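Local atomic coordinates of uncharacterized protein (Pseudomonas aeruginosa PAO1, PDB entry 6TCB), a protein that is of unknown function but binds calcium and is found as an assembly of two copies of the chain. Residues E5-H10 with R31-A36. Residues are numbered along the deposited sequence; the frame is centred on the assembly and turned at random.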
ATOM      1  N   GLU A   5      -1.954   1.534 -23.197  1.00 16.69           N
ATOM      2  CA  GLU A   5      -1.418   0.240 -23.615  1.00 15.61           C
ATOM      3  C   GLU A   5      -0.553  -0.377 -22.525  1.00 13.38           C
ATOM      4  O   GLU A   5      -0.600  -1.593 -22.298  1.00 12.93           O
ATOM      5  CB  GLU A   5      -0.612   0.407 -24.904  1.00 15.96           C
ATOM      6  N   LEU A   6       0.238   0.443 -21.831  1.00 12.09           N
ATOM      7  CA  LEU A   6       1.050  -0.059 -20.728  1.00 12.20           C
ATOM      8  C   LEU A   6       0.164  -0.646 -19.639  1.00 11.34           C
ATOM      9  O   LEU A   6       0.413  -1.751 -19.139  1.00 11.69           O
ATOM     10  CB  LEU A   6       1.896   1.080 -20.168  1.00 12.94           C
ATOM     11  CG  LEU A   6       2.915   0.663 -19.114  1.00 13.76           C
ATOM     12  CD1 LEU A   6       4.000  -0.205 -19.692  1.00 14.25           C
ATOM     13  CD2 LEU A   6       3.489   1.927 -18.476  1.00 15.42           C
ATOM     14  N   PHE A   7      -0.888   0.083 -19.270  1.00 10.24           N
ATOM     15  CA  PHE A   7      -1.817  -0.408 -18.260  1.00  9.39           C
ATOM     16  C   PHE A   7      -2.560  -1.649 -18.745  1.00  9.99           C
ATOM     17  O   PHE A   7      -2.754  -2.597 -17.978  1.00 10.08           O
ATOM     18  CB  PHE A   7      -2.797   0.696 -17.871  1.00  9.71           C
ATOM     19  CG  PHE A   7      -2.316   1.589 -16.750  1.00 11.05           C
ATOM     20  CD1 PHE A   7      -0.970   1.799 -16.506  1.00 13.26           C
ATOM     21  CD2 PHE A   7      -3.230   2.196 -15.919  1.00 11.39           C
ATOM     22  CE1 PHE A   7      -0.568   2.614 -15.458  1.00 13.72           C
ATOM     23  CE2 PHE A   7      -2.833   2.993 -14.868  1.00 12.27           C
ATOM     24  CZ  PHE A   7      -1.507   3.216 -14.645  1.00 13.04           C
ATOM     25  N   GLU A   8      -2.953  -1.685 -20.017  1.00 10.29           N
ATOM     26  CA  GLU A   8      -3.666  -2.856 -20.519  1.00 12.63           C
ATOM     27  C   GLU A   8      -2.801  -4.106 -20.461  1.00 11.18           C
ATOM     28  O   GLU A   8      -3.268  -5.183 -20.064  1.00 11.54           O
ATOM     29  CB  GLU A   8      -4.132  -2.609 -21.956  1.00 20.89           C
ATOM     30  CG  GLU A   8      -5.308  -1.649 -22.081  1.00 36.24           C
ATOM     31  CD  GLU A   8      -5.426  -1.005 -23.456  1.00 48.53           C
ATOM     32  OE1 GLU A   8      -4.743  -1.456 -24.404  1.00 52.22           O
ATOM     33  OE2 GLU A   8      -6.206  -0.037 -23.583  1.00 51.78           O
ATOM     34  N   GLU A   9      -1.542  -3.999 -20.875  1.00 10.48           N
ATOM     35  CA  GLU A   9      -0.699  -5.183 -20.897  1.00 10.34           C
ATOM     36  C   GLU A   9      -0.344  -5.632 -19.488  1.00 10.02           C
ATOM     37  O   GLU A   9      -0.300  -6.835 -19.209  1.00 10.56           O
ATOM     38  CB  GLU A   9       0.547  -4.936 -21.734  1.00 11.54           C
ATOM     39  CG  GLU A   9       0.246  -4.664 -23.196  1.00 13.26           C
ATOM     40  CD  GLU A   9      -0.387  -5.823 -23.948  1.00 15.27           C
ATOM     41  OE1 GLU A   9      -0.537  -6.925 -23.397  1.00 15.57           O
ATOM     42  OE2 GLU A   9      -0.724  -5.599 -25.130  1.00 16.79           O
ATOM     43  N   HIS A  10      -0.068  -4.690 -18.585  1.00  9.57           N
ATOM     44  CA  HIS A  10       0.186  -5.072 -17.198  1.00  8.86           C
ATOM     45  C   HIS A  10      -1.065  -5.613 -16.525  1.00  9.09           C
ATOM     46  O   HIS A  10      -0.955  -6.464 -15.640  1.00  9.21           O
ATOM     47  CB  HIS A  10       0.836  -3.921 -16.443  1.00  9.39           C
ATOM     48  CG  HIS A  10       2.289  -3.788 -16.758  1.00 10.39           C
ATOM     49  ND1 HIS A  10       3.252  -4.519 -16.107  1.00 11.34           N
ATOM     50  CD2 HIS A  10       2.926  -3.113 -17.742  1.00 11.39           C
ATOM     51  CE1 HIS A  10       4.437  -4.247 -16.630  1.00 11.93           C
ATOM     52  NE2 HIS A  10       4.265  -3.403 -17.628  1.00 11.56           N
ATOM     53  N   ARG A  31       5.628   7.513 -10.328  1.00 13.38           N
ATOM     54  CA  ARG A  31       4.592   8.116  -9.507  1.00 14.27           C
ATOM     55  C   ARG A  31       3.903   9.218 -10.300  1.00 15.39           C
ATOM     56  O   ARG A  31       4.577  10.000 -10.973  1.00 18.75           O
ATOM     57  CB  ARG A  31       5.211   8.715  -8.251  1.00 16.21           C
ATOM     58  N   PRO A  32       2.564   9.332 -10.250  1.00 14.29           N
ATOM     59  CA  PRO A  32       1.582   8.598  -9.445  1.00 13.12           C
ATOM     60  C   PRO A  32       0.940   7.412 -10.159  1.00 10.65           C
ATOM     61  O   PRO A  32      -0.005   6.824  -9.644  1.00 10.94           O
ATOM     62  CB  PRO A  32       0.520   9.671  -9.167  1.00 16.65           C
ATOM     63  CG  PRO A  32       0.529  10.489 -10.430  1.00 19.47           C
ATOM     64  CD  PRO A  32       1.924  10.415 -11.023  1.00 17.70           C
ATOM     65  N   ALA A  33       1.457   7.056 -11.339  1.00 10.85           N
ATOM     66  CA  ALA A  33       0.890   5.935 -12.076  1.00 10.71           C
ATOM     67  C   ALA A  33       0.945   4.630 -11.283  1.00  9.83           C
ATOM     68  O   ALA A  33       0.090   3.755 -11.479  1.00 10.36           O
ATOM     69  CB  ALA A  33       1.590   5.762 -13.423  1.00 11.97           C
ATOM     70  N   ASP A  34       1.937   4.466 -10.407  1.00  9.38           N
ATOM     71  CA  ASP A  34       2.010   3.257  -9.589  1.00  9.55           C
ATOM     72  C   ASP A  34       0.738   3.062  -8.768  1.00  9.28           C
ATOM     73  O   ASP A  34       0.156   1.970  -8.743  1.00  9.19           O
ATOM     74  CB  ASP A  34       3.284   3.225  -8.723  1.00  9.27           C
ATOM     75  CG  ASP A  34       3.535   4.487  -7.891  1.00 11.36           C
ATOM     76  OD1 ASP A  34       2.749   5.464  -7.878  1.00 11.46           O
ATOM     77  OD2 ASP A  34       4.600   4.496  -7.215  1.00 12.32           O
ATOM     78  N   GLN A  35       0.267   4.122  -8.119  1.00  8.59           N
ATOM     79  CA  GLN A  35      -0.966   4.026  -7.344  1.00  9.35           C
ATOM     80  C   GLN A  35      -2.179   3.941  -8.258  1.00  9.47           C
ATOM     81  O   GLN A  35      -3.140   3.213  -7.967  1.00 10.10           O
ATOM     82  CB  GLN A  35      -1.089   5.246  -6.432  1.00 10.83           C
ATOM     83  CG  GLN A  35       0.043   5.370  -5.432  1.00 12.15           C
ATOM     84  CD  GLN A  35      -0.259   6.363  -4.329  1.00 13.29           C
ATOM     85  OE1 GLN A  35      -1.142   6.129  -3.502  1.00 12.84           O
ATOM     86  NE2 GLN A  35       0.471   7.474  -4.308  1.00 14.37           N
ATOM     87  N   ALA A  36      -2.146   4.669  -9.372  1.00  8.86           N
ATOM     88  CA  ALA A  36      -3.277   4.691 -10.286  1.00  9.43           C
ATOM     89  C   ALA A  36      -3.512   3.329 -10.909  1.00  9.31           C
ATOM     90  O   ALA A  36      -4.655   2.990 -11.230  1.00 10.09           O
ATOM     91  CB  ALA A  36      -3.042   5.736 -11.373  1.00 11.13           C
TER
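Turned at chi1 -88° so that CG lies roughly anti to its own carbonyl carbon, F7 sends its ring out from helix 3-18 toward A33 and A36, which lie in the first turn of helix 33-43. One aromatic side chain thus bridges segments 5-10 and 31-36, whose nearest CA atoms, those of F7 and A33, are 9.3 Å apart. Its leading atom, CZ of F7, lies 3.6 Å from the carbonyl oxygen A33 O and 4.2 Å from A33 CB. Three residues later A36 meets the same ring: F7 CE2 stands 4.0 Å from A36 C, and F7 CZ is 4.4 Å from A36 CB. Both backbone groups meet the ring obliquely, and no hydrogen bond crosses between the two segments. The receiving turn is held by its own backbone, A36 N bonding to P32 O at 3.0 Å, with P32, which follows a cis peptide bond, at the N-cap position. Edge-to-face contacts of F7 with F29, F37 and Y40 extend this into an aromatic cluster. The other side of the turn serves the dimer, where D34 and Q35 hydrogen-bond to Q35, D34 and Y50 of the second subunit. The two alanines present only methyl groups and main chain to the ring, so this contact rests on van der Waals packing, to which the weakly polar approach of the C-H at CZ to A33 O may add a little.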